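Local atomic coordinates of 4-oxalmesaconate hydratase (Pseudomonas putida, PDB entry 5CGZ), a protein that catalyses the zinc-dependent hydration of 4-carboxy-2-hydroxymuconate (oxalomesaconate enol) to 4-carboxy-4-hydroxy-2-oxoadipate, the third step of gallate degradation. Residues 5-10 with 96-101; 35-40 with 124-129; 79-84 with 92-97; 132-137 with 152-157. One frame throughout, in Å; residues are numbered along the deposited sequence. Where two conformers were deposited one is given.

Contact 1 of 4, residues 5-10 with 96-101. With ZN (zinc ion), chain C.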
# COMPACT_ATOMS: atom_id res chain seq x y z
N LEU A 5 19.60 -12.25 -19.22
CA LEU A 5 18.42 -12.95 -19.70
C LEU A 5 17.19 -12.05 -19.74
O LEU A 5 16.94 -11.27 -18.81
CB LEU A 5 18.14 -14.17 -18.80
CG LEU A 5 16.88 -14.97 -19.11
CD1 LEU A 5 17.03 -15.68 -20.46
CD2 LEU A 5 16.58 -15.97 -17.99
N VAL A 6 16.43 -12.16 -20.81
CA VAL A 6 15.15 -11.47 -20.91
C VAL A 6 14.05 -12.51 -21.09
O VAL A 6 14.14 -13.35 -21.99
CB VAL A 6 15.14 -10.46 -22.08
CG1 VAL A 6 13.77 -9.78 -22.21
CG2 VAL A 6 16.25 -9.44 -21.88
N VAL A 7 13.04 -12.49 -20.23
CA VAL A 7 11.90 -13.40 -20.38
C VAL A 7 10.66 -12.63 -20.83
O VAL A 7 10.06 -11.86 -20.07
CB VAL A 7 11.60 -14.15 -19.09
CG1 VAL A 7 10.45 -15.14 -19.31
CG2 VAL A 7 12.84 -14.87 -18.61
N SER A 8 10.29 -12.86 -22.09
CA SER A 8 9.24 -12.13 -22.78
C SER A 8 7.99 -13.01 -22.92
O SER A 8 8.07 -14.12 -23.44
CB SER A 8 9.77 -11.70 -24.16
OG SER A 8 8.86 -10.91 -24.88
N ALA A 9 6.83 -12.54 -22.44
CA ALA A 9 5.62 -13.38 -22.52
C ALA A 9 5.23 -13.66 -23.98
O ALA A 9 4.91 -14.78 -24.36
CB ALA A 9 4.46 -12.72 -21.79
N HIS A 10 5.24 -12.60 -24.77
CA HIS A 10 4.91 -12.66 -26.19
C HIS A 10 6.13 -12.18 -26.95
O HIS A 10 6.92 -11.40 -26.42
CB HIS A 10 3.69 -11.80 -26.48
CG HIS A 10 2.57 -12.02 -25.50
ND1 HIS A 10 2.17 -11.06 -24.59
CD2 HIS A 10 1.79 -13.10 -25.27
CE1 HIS A 10 1.17 -11.54 -23.86
NE2 HIS A 10 0.93 -12.78 -24.25
N PHE A 96 10.83 -26.12 -15.46
CA PHE A 96 12.13 -26.77 -15.57
C PHE A 96 12.86 -26.38 -16.87
O PHE A 96 14.09 -26.20 -16.88
CB PHE A 96 11.98 -28.29 -15.47
CG PHE A 96 11.53 -28.77 -14.10
CD1 PHE A 96 12.06 -28.20 -12.95
CD2 PHE A 96 10.59 -29.78 -13.98
CE1 PHE A 96 11.66 -28.64 -11.70
CE2 PHE A 96 10.18 -30.22 -12.72
CZ PHE A 96 10.71 -29.65 -11.59
N ARG A 97 12.11 -26.25 -17.96
CA ARG A 97 12.66 -25.74 -19.23
C ARG A 97 13.37 -24.41 -18.98
O ARG A 97 14.50 -24.20 -19.41
CB ARG A 97 11.55 -25.55 -20.28
CG ARG A 97 11.24 -26.76 -21.18
CD ARG A 97 11.24 -26.37 -22.69
NE ARG A 97 9.93 -25.96 -23.20
CZ ARG A 97 9.70 -25.48 -24.43
NH1 ARG A 97 8.47 -25.14 -24.77
NH2 ARG A 97 10.69 -25.32 -25.31
N LEU A 98 12.68 -23.50 -18.30
CA LEU A 98 13.24 -22.18 -18.03
C LEU A 98 14.40 -22.25 -17.04
O LEU A 98 15.40 -21.54 -17.20
CB LEU A 98 12.15 -21.23 -17.52
CG LEU A 98 12.52 -19.74 -17.49
CD1 LEU A 98 13.12 -19.30 -18.83
CD2 LEU A 98 11.29 -18.89 -17.15
N ALA A 99 14.29 -23.09 -16.02
CA ALA A 99 15.40 -23.27 -15.08
C ALA A 99 16.65 -23.76 -15.81
O ALA A 99 17.77 -23.37 -15.46
CB ALA A 99 15.03 -24.25 -13.97
N ASP A 100 16.47 -24.61 -16.82
CA ASP A 100 17.61 -25.08 -17.61
C ASP A 100 18.23 -23.94 -18.42
O ASP A 100 19.45 -23.90 -18.60
CB ASP A 100 17.18 -26.22 -18.54
CG ASP A 100 16.79 -27.49 -17.77
OD1 ASP A 100 17.14 -27.62 -16.58
OD2 ASP A 100 16.12 -28.36 -18.37
N VAL A 101 17.42 -23.02 -18.92
CA VAL A 101 17.97 -21.84 -19.59
C VAL A 101 18.85 -21.06 -18.62
O VAL A 101 19.95 -20.65 -18.97
CB VAL A 101 16.86 -20.93 -20.16
CG1 VAL A 101 17.46 -19.63 -20.72
CG2 VAL A 101 16.09 -21.68 -21.25
ZN ZN C . 2.75 -9.10 -24.38
O HOH W 1 2.13 -6.87 -25.31
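Leu5 lays its CD1 methyl against the side of Val101, 4.0 Å from CG1, and the two side chains cross at about a right angle. One turn back along the helix a looser pair repeats the theme: Val7 CG1 faces Leu98 CD2 at 4.4 Å. All four residues send their CB bonds toward the opposing segment, so a single face of the strand meets a single face of helix 92-105. The Leu5 torsion matters here, for CG stands anti to the backbone N (chi1 176°), beside the carbonyl carbon, and from there CD1 reaches the valine. Such spacing makes a modest apolar seam. Other residues add to it: Val35 of the adjacent strand also packs on Val101, while Ala130 and Ala133 of helix 122-138 touch Val7 and Leu98 respectively. Val6, on the reverse face of the strand, packs on Phe14 and Ile22 of helix 13-27.

Farther along, the segment reaches the metal. His10 binds the zinc ion through ND1 at 2.1 Å, while its other ring nitrogen, NE2, is hydrogen-bonded to Asp122, a second-shell contact that should fix the ring's rotation. Ala9 CB sits over one ring face, 4.0 Å above the plane. Asp13, Glu44, His123 and a water, whose O lies 2.5 Å from the zinc ion, complete the coordination. A Rossmann-like layering of helix on parallel strand, with a His-Xaa-Xaa-Asp metal motif just after the first strand, is characteristic of the PIG-L/MshB deacetylase family.

Contact 2 of 4, residues 35-40 with 124-129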
# COMPACT_ATOMS: atom_id res chain seq x y z
N VAL A 35 14.28 -15.30 -24.04
CA VAL A 35 13.27 -16.35 -24.16
C VAL A 35 11.90 -15.71 -24.42
O VAL A 35 11.43 -14.91 -23.61
CB VAL A 35 13.17 -17.22 -22.90
CG1 VAL A 35 11.98 -18.17 -23.01
CG2 VAL A 35 14.45 -17.98 -22.65
N CYS A 36 11.29 -16.05 -25.56
CA CYS A 36 9.90 -15.69 -25.84
C CYS A 36 9.00 -16.88 -25.53
O CYS A 36 9.05 -17.89 -26.24
CB CYS A 36 9.72 -15.28 -27.29
SG CYS A 36 10.69 -13.85 -27.80
N LEU A 37 8.18 -16.76 -24.50
CA LEU A 37 7.39 -17.90 -24.06
C LEU A 37 6.33 -18.26 -25.10
O LEU A 37 6.00 -19.44 -25.29
CB LEU A 37 6.74 -17.62 -22.70
CG LEU A 37 7.72 -17.44 -21.53
CD1 LEU A 37 7.00 -16.95 -20.28
CD2 LEU A 37 8.49 -18.73 -21.24
N SER A 38 5.80 -17.24 -25.77
CA SER A 38 4.81 -17.45 -26.83
C SER A 38 5.05 -16.40 -27.91
O SER A 38 5.96 -15.59 -27.79
CB SER A 38 3.38 -17.34 -26.29
OG SER A 38 3.02 -15.99 -26.09
N PHE A 39 4.24 -16.41 -28.96
CA PHE A 39 4.42 -15.44 -30.04
C PHE A 39 3.41 -14.30 -29.99
O PHE A 39 3.44 -13.41 -30.84
CB PHE A 39 4.32 -16.14 -31.41
CG PHE A 39 5.41 -17.16 -31.65
CD1 PHE A 39 6.65 -16.77 -32.15
CD2 PHE A 39 5.18 -18.50 -31.41
CE1 PHE A 39 7.64 -17.70 -32.39
CE2 PHE A 39 6.16 -19.45 -31.65
CZ PHE A 39 7.39 -19.05 -32.14
N GLY A 40 2.50 -14.33 -29.01
CA GLY A 40 1.40 -13.37 -28.98
C GLY A 40 0.49 -13.59 -30.17
O GLY A 40 -0.17 -12.67 -30.67
N PRO A 124 2.14 -11.06 -16.14
CA PRO A 124 2.63 -11.47 -14.81
C PRO A 124 3.01 -12.96 -14.75
O PRO A 124 3.94 -13.32 -14.03
CB PRO A 124 1.44 -11.17 -13.87
CG PRO A 124 0.65 -10.12 -14.59
CD PRO A 124 0.78 -10.47 -16.06
N LEU A 125 2.31 -13.81 -15.50
CA LEU A 125 2.67 -15.22 -15.50
C LEU A 125 4.13 -15.39 -15.96
O LEU A 125 4.89 -16.15 -15.37
CB LEU A 125 1.74 -16.03 -16.40
CG LEU A 125 2.14 -17.50 -16.58
CD1 LEU A 125 2.27 -18.22 -15.23
CD2 LEU A 125 1.14 -18.21 -17.48
N ALA A 126 4.50 -14.67 -17.01
CA ALA A 126 5.88 -14.70 -17.51
C ALA A 126 6.87 -14.32 -16.41
O ALA A 126 7.92 -14.97 -16.26
CB ALA A 126 6.03 -13.77 -18.71
N MET A 127 6.56 -13.27 -15.65
CA MET A 127 7.48 -12.84 -14.60
C MET A 127 7.52 -13.86 -13.45
O MET A 127 8.58 -14.10 -12.87
CB MET A 127 7.10 -11.45 -14.08
CG MET A 127 7.90 -11.00 -12.85
SD MET A 127 9.70 -10.97 -13.07
CE MET A 127 10.02 -9.22 -13.36
N HIS A 128 6.38 -14.47 -13.13
CA HIS A 128 6.36 -15.51 -12.09
C HIS A 128 7.18 -16.73 -12.52
O HIS A 128 7.89 -17.31 -11.70
CB HIS A 128 4.92 -15.92 -11.76
CG HIS A 128 4.28 -15.04 -10.73
ND1 HIS A 128 3.04 -14.47 -10.90
CD2 HIS A 128 4.73 -14.62 -9.52
CE1 HIS A 128 2.74 -13.74 -9.84
NE2 HIS A 128 3.75 -13.81 -8.99
N LEU A 129 7.08 -17.10 -13.80
CA LEU A 129 7.93 -18.16 -14.35
C LEU A 129 9.40 -17.80 -14.22
O LEU A 129 10.22 -18.60 -13.76
CB LEU A 129 7.59 -18.43 -15.81
CG LEU A 129 6.39 -19.34 -16.02
CD1 LEU A 129 5.95 -19.32 -17.48
CD2 LEU A 129 6.74 -20.76 -15.57
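In the Rossmann-like core of this enzyme, the loop following strand 31-36 is covered by the first turns of helix 122-138, and one leucine carries the whole meeting. Leu37 inserts CD1 between two helix residues a turn apart, with Ala126 CB at 3.7 Å and Leu129 CD1 at 3.8 Å. The same methyl also lies 3.7 Å from Ala126 CA, which shows how closely it approaches the helix backbone at the small alanine. Its course is set by the torsions: CG is anti to the carbonyl carbon (chi1 -64°), and CD1 continues the chain in an extended line (chi2 171°), so that the methyl rather than the branch point makes the touch. Leu129 answers with its own CD1, and the two leucines meet methyl to methyl.

The neighbouring residues give the contact its place. Leu37 is joined by backbone hydrogen bonding to Ser8, and its side chain is also touched by Phe81 and Ile83. Ser38, the next residue, hydrogen-bonds through OG to the carbonyl O of Ala9 and packs on the zinc ligand His10, while His123, another ligand, lies just before the helical segment. The chemistry is wholly apolar: buried methyl groups in van der Waals contact, without polar atoms to satisfy, hold the loop and the helix together by shape and exclusion of water, a short distance from the metal.

Contact 3 of 4, residues 79-84 with 92-97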
# COMPACT_ATOMS: atom_id res chain seq x y z
N GLU A 79 15.24 -17.60 -28.22
CA GLU A 79 14.60 -18.90 -28.40
C GLU A 79 13.12 -18.79 -28.09
O GLU A 79 12.68 -17.85 -27.42
CB GLU A 79 15.26 -19.97 -27.52
CG GLU A 79 14.96 -19.86 -26.04
CD GLU A 79 15.70 -20.90 -25.22
OE1 GLU A 79 16.71 -20.54 -24.56
OE2 GLU A 79 15.28 -22.08 -25.23
N PHE A 80 12.34 -19.74 -28.60
CA PHE A 80 10.89 -19.68 -28.54
C PHE A 80 10.30 -20.93 -27.88
O PHE A 80 10.39 -22.02 -28.44
CB PHE A 80 10.33 -19.51 -29.96
CG PHE A 80 10.91 -18.32 -30.68
CD1 PHE A 80 10.37 -17.05 -30.50
CD2 PHE A 80 12.01 -18.47 -31.51
CE1 PHE A 80 10.91 -15.96 -31.15
CE2 PHE A 80 12.55 -17.38 -32.17
CZ PHE A 80 11.99 -16.12 -31.99
N PHE A 81 9.70 -20.79 -26.70
CA PHE A 81 9.11 -21.94 -26.03
C PHE A 81 7.81 -22.37 -26.69
O PHE A 81 7.39 -23.52 -26.55
CB PHE A 81 8.84 -21.67 -24.54
CG PHE A 81 10.04 -21.82 -23.65
CD1 PHE A 81 11.33 -21.80 -24.17
CD2 PHE A 81 9.88 -21.99 -22.28
CE1 PHE A 81 12.43 -21.94 -23.34
CE2 PHE A 81 10.97 -22.13 -21.45
CZ PHE A 81 12.25 -22.10 -21.98
N ASP A 82 7.16 -21.43 -27.38
CA ASP A 82 5.89 -21.70 -28.06
C ASP A 82 4.84 -22.40 -27.18
O ASP A 82 4.33 -23.46 -27.56
CB ASP A 82 6.15 -22.54 -29.31
CG ASP A 82 4.92 -22.65 -30.22
OD1 ASP A 82 4.05 -21.76 -30.19
OD2 ASP A 82 4.83 -23.65 -30.97
N ILE A 83 4.50 -21.82 -26.03
CA ILE A 83 3.52 -22.47 -25.16
C ILE A 83 2.10 -21.90 -25.31
O ILE A 83 1.18 -22.38 -24.66
CB ILE A 83 3.92 -22.38 -23.66
CG1 ILE A 83 3.92 -20.91 -23.18
CG2 ILE A 83 5.27 -23.06 -23.42
CD1 ILE A 83 4.24 -20.76 -21.68
N GLY A 84 1.94 -20.90 -26.17
CA GLY A 84 0.61 -20.36 -26.45
C GLY A 84 0.22 -19.16 -25.59
O GLY A 84 0.52 -19.12 -24.39
N LYS A 92 4.93 -27.67 -14.52
CA LYS A 92 6.26 -27.94 -13.98
C LYS A 92 7.30 -28.04 -15.09
O LYS A 92 8.43 -27.58 -14.94
CB LYS A 92 6.27 -29.23 -13.15
CG LYS A 92 5.69 -29.04 -11.77
CD LYS A 92 6.42 -29.88 -10.75
CE LYS A 92 5.84 -31.28 -10.62
NZ LYS A 92 6.50 -32.00 -9.49
N ASP A 93 6.90 -28.61 -16.22
CA ASP A 93 7.83 -28.77 -17.33
C ASP A 93 8.29 -27.46 -17.95
O ASP A 93 9.45 -27.32 -18.33
CB ASP A 93 7.22 -29.67 -18.39
CG ASP A 93 7.94 -30.99 -18.47
OD1 ASP A 93 7.70 -31.85 -17.59
OD2 ASP A 93 8.77 -31.14 -19.39
N THR A 94 7.36 -26.51 -18.08
CA THR A 94 7.73 -25.16 -18.53
C THR A 94 8.75 -24.58 -17.58
O THR A 94 9.78 -24.04 -17.98
CB THR A 94 6.51 -24.22 -18.56
OG1 THR A 94 5.39 -24.90 -19.12
CG2 THR A 94 6.84 -22.97 -19.38
N LEU A 95 8.45 -24.72 -16.29
CA LEU A 95 9.32 -24.21 -15.23
C LEU A 95 10.73 -24.79 -15.31
O LEU A 95 11.72 -24.06 -15.26
CB LEU A 95 8.69 -24.52 -13.86
CG LEU A 95 9.48 -24.01 -12.66
CD1 LEU A 95 9.46 -22.48 -12.62
CD2 LEU A 95 8.90 -24.59 -11.38
N PHE A 96 10.83 -26.12 -15.46
CA PHE A 96 12.13 -26.77 -15.57
C PHE A 96 12.86 -26.38 -16.87
O PHE A 96 14.09 -26.20 -16.88
CB PHE A 96 11.98 -28.29 -15.47
CG PHE A 96 11.53 -28.77 -14.10
CD1 PHE A 96 12.06 -28.20 -12.95
CD2 PHE A 96 10.59 -29.78 -13.98
CE1 PHE A 96 11.66 -28.64 -11.70
CE2 PHE A 96 10.18 -30.22 -12.72
CZ PHE A 96 10.71 -29.65 -11.59
N ARG A 97 12.11 -26.25 -17.96
CA ARG A 97 12.66 -25.74 -19.23
C ARG A 97 13.37 -24.41 -18.98
O ARG A 97 14.50 -24.20 -19.41
CB ARG A 97 11.55 -25.55 -20.28
CG ARG A 97 11.24 -26.76 -21.18
CD ARG A 97 11.24 -26.37 -22.69
NE ARG A 97 9.93 -25.96 -23.20
CZ ARG A 97 9.70 -25.48 -24.43
NH1 ARG A 97 8.47 -25.14 -24.77
NH2 ARG A 97 10.69 -25.32 -25.31
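Arg97 begins at CB, which rests against the outer end of the Phe81 ring, 3.7 Å from CE2 and slightly farther from CZ. From there the chain bends at chi2 and chi3 (-129° and -91°) and runs along the phenylalanine, the two side chains passing in opposite directions. NE passes 4.1 Å from Phe81 CD2. The guanidinium then settles flat over the ring, offset toward its rim, with CZ 4.1 Å from the ring centroid and the planes only 15° apart: a stacked cation-pi pair. At the tip, NH2 lies over Phe81 CD1, while NH1 donates to the Phe81 carbonyl O at 2.6 Å, on a lone pair and in the carbonyl plane, though the N-H...O line is bent. NH1 also brushes Ile83 CG2 at 4.0 Å. Two conformers of Arg97 were deposited, and these contacts belong to the one described, so how fully they are occupied is doubtful.

Thr94, one turn back on helix 92-105, meets Ile83 tip to tip, CG2 to CD1 at 4.1 Å. Met88 also packs on Ile83, and Glu79 makes a salt bridge with Arg104 farther along the helix. Arg97 therefore combines two attractions with one residue, a charge over the pi cloud and a bond to the backbone carbonyl; together they probably favour this flat pose at a partly buried edge.

Contact 4 of 4, residues 132-137 with 152-157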
# COMPACT_ATOMS: atom_id res chain seq x y z
N GLU A 132 10.41 -17.90 -10.41
CA GLU A 132 10.45 -19.21 -9.78
C GLU A 132 11.53 -20.08 -10.44
O GLU A 132 12.24 -20.81 -9.75
CB GLU A 132 9.08 -19.91 -9.83
CG GLU A 132 9.08 -21.15 -8.90
CD GLU A 132 7.74 -21.85 -8.78
OE1 GLU A 132 6.85 -21.59 -9.61
OE2 GLU A 132 7.58 -22.68 -7.85
N ALA A 133 11.67 -19.99 -11.77
CA ALA A 133 12.72 -20.77 -12.46
C ALA A 133 14.11 -20.38 -11.96
O ALA A 133 15.00 -21.23 -11.81
CB ALA A 133 12.63 -20.59 -13.97
N ARG A 134 14.29 -19.09 -11.70
CA ARG A 134 15.54 -18.59 -11.13
C ARG A 134 15.86 -19.27 -9.80
O ARG A 134 17.00 -19.67 -9.54
CB ARG A 134 15.44 -17.07 -10.95
CG ARG A 134 16.63 -16.39 -10.31
CD ARG A 134 16.34 -14.88 -10.29
NE ARG A 134 17.24 -14.11 -9.43
CZ ARG A 134 17.17 -14.06 -8.10
NH1 ARG A 134 16.25 -14.76 -7.44
NH2 ARG A 134 18.03 -13.30 -7.43
N ILE A 135 14.85 -19.38 -8.94
CA ILE A 135 15.04 -20.00 -7.63
C ILE A 135 15.30 -21.51 -7.77
O ILE A 135 16.17 -22.05 -7.07
CB ILE A 135 13.83 -19.75 -6.72
CG1 ILE A 135 13.71 -18.24 -6.40
CG2 ILE A 135 13.94 -20.58 -5.44
CD1 ILE A 135 12.37 -17.83 -5.80
N ILE A 136 14.57 -22.19 -8.65
CA ILE A 136 14.83 -23.61 -8.90
C ILE A 136 16.29 -23.80 -9.31
O ILE A 136 16.97 -24.71 -8.82
CB ILE A 136 13.92 -24.20 -10.01
CG1 ILE A 136 12.44 -24.03 -9.65
CG2 ILE A 136 14.28 -25.68 -10.28
CD1 ILE A 136 12.07 -24.59 -8.30
N ALA A 137 16.78 -22.92 -10.17
CA ALA A 137 18.15 -23.00 -10.68
C ALA A 137 19.20 -22.71 -9.60
O ALA A 137 20.38 -23.04 -9.76
CB ALA A 137 18.33 -22.04 -11.85
N PRO A 152 21.14 -13.28 -9.48
CA PRO A 152 21.08 -12.16 -10.42
C PRO A 152 19.88 -11.27 -10.12
O PRO A 152 18.80 -11.80 -9.87
CB PRO A 152 20.92 -12.84 -11.79
CG PRO A 152 20.32 -14.20 -11.47
CD PRO A 152 20.91 -14.58 -10.13
N PRO A 153 20.08 -9.95 -10.10
CA PRO A 153 18.96 -9.02 -9.97
C PRO A 153 17.88 -9.30 -11.01
O PRO A 153 18.17 -9.71 -12.13
CB PRO A 153 19.61 -7.65 -10.20
CG PRO A 153 21.05 -7.84 -9.75
CD PRO A 153 21.39 -9.27 -10.13
N VAL A 154 16.63 -9.11 -10.61
CA VAL A 154 15.50 -9.26 -11.52
C VAL A 154 14.78 -7.90 -11.61
O VAL A 154 14.60 -7.23 -10.60
CB VAL A 154 14.52 -10.35 -11.05
CG1 VAL A 154 13.32 -10.45 -12.00
CG2 VAL A 154 15.24 -11.70 -10.92
N TYR A 155 14.41 -7.50 -12.82
CA TYR A 155 13.72 -6.22 -13.02
C TYR A 155 12.47 -6.41 -13.85
O TYR A 155 12.47 -7.21 -14.79
CB TYR A 155 14.61 -5.21 -13.74
CG TYR A 155 15.95 -4.91 -13.12
CD1 TYR A 155 17.06 -5.69 -13.42
CD2 TYR A 155 16.12 -3.82 -12.26
CE1 TYR A 155 18.31 -5.42 -12.87
CE2 TYR A 155 17.37 -3.53 -11.71
CZ TYR A 155 18.46 -4.34 -12.02
OH TYR A 155 19.70 -4.07 -11.49
N ALA A 156 11.43 -5.65 -13.54
CA ALA A 156 10.27 -5.57 -14.41
C ALA A 156 10.45 -4.38 -15.33
O ALA A 156 10.63 -3.25 -14.85
CB ALA A 156 8.98 -5.44 -13.60
N PHE A 157 10.43 -4.61 -16.64
CA PHE A 157 10.49 -3.49 -17.58
C PHE A 157 9.09 -2.86 -17.69
O PHE A 157 8.13 -3.34 -17.07
CB PHE A 157 11.05 -3.92 -18.96
CG PHE A 157 10.52 -5.23 -19.48
CD1 PHE A 157 9.16 -5.51 -19.49
CD2 PHE A 157 11.40 -6.19 -20.00
CE1 PHE A 157 8.68 -6.73 -20.00
CE2 PHE A 157 10.94 -7.39 -20.50
CZ PHE A 157 9.58 -7.67 -20.50
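Fully extended torsions take Arg134 across to Pro152: chi1 177° and chi2 178° carry the chain straight out from the helix, chi3 keeps it stretched as far as NE, and chi4 (-77°) then turns the guanidinium across that line. The outcome is a side-on grip in which two nitrogens share one acceptor. NE donates to Pro152 O at 2.8 Å, approaching in the carbonyl plane, and NH2 donates to the same oxygen at 3.0 Å from above that plane. Both bonds are clearly bent, as expected when adjacent N-H groups converge on a single atom. The oxygen sits at the edge of the guanidinium, a little tilted from its plane, and the pair of hydrogen bonds should restrain the rotation of the group about the chain.

Aliphatic carbon also flanks the arginine: Val154 CG2 lies 3.4 Å from Arg134 CD and 3.5 Å from NE, the two side chains running past each other in opposite directions, while Pro152 CG is 3.7 Å from Arg134 NE. A buried arginine thus has two of its nitrogens answered by a backbone carbonyl just ahead of the strand.

Around this pair, Tyr102 of helix 92-105 packs on Arg134, and Phe232 touches both Arg134 and Val154. The contact thereby joins the later turns of helix 122-138 to the start of strand 154-157, which runs in the sheet between strands 110-112 and 225-230, with helix 92-105 lying alongside.

The four contacts pin two helices to the central mixed sheet. Helix 92-105 serves contacts 1 and 3, whose centres lie about 7 Å apart and which share Phe96 and Arg97; helix 122-138 serves contacts 2 and 4, with centres about 13 Å apart. Strands 76-80, 31-36 and 3-8 are successive neighbours in the sheet, with 154-157 two places beyond. In sequence, the segments of contacts 1 and 2 alternate, contact 3 closes within the span of contact 2, and contact 4 follows them all. The helices also pack on each other, as Leu95 against Ile136, so two neighbouring helices pack on the same sheet whose strand 3-8 leads to the zinc ligand His10.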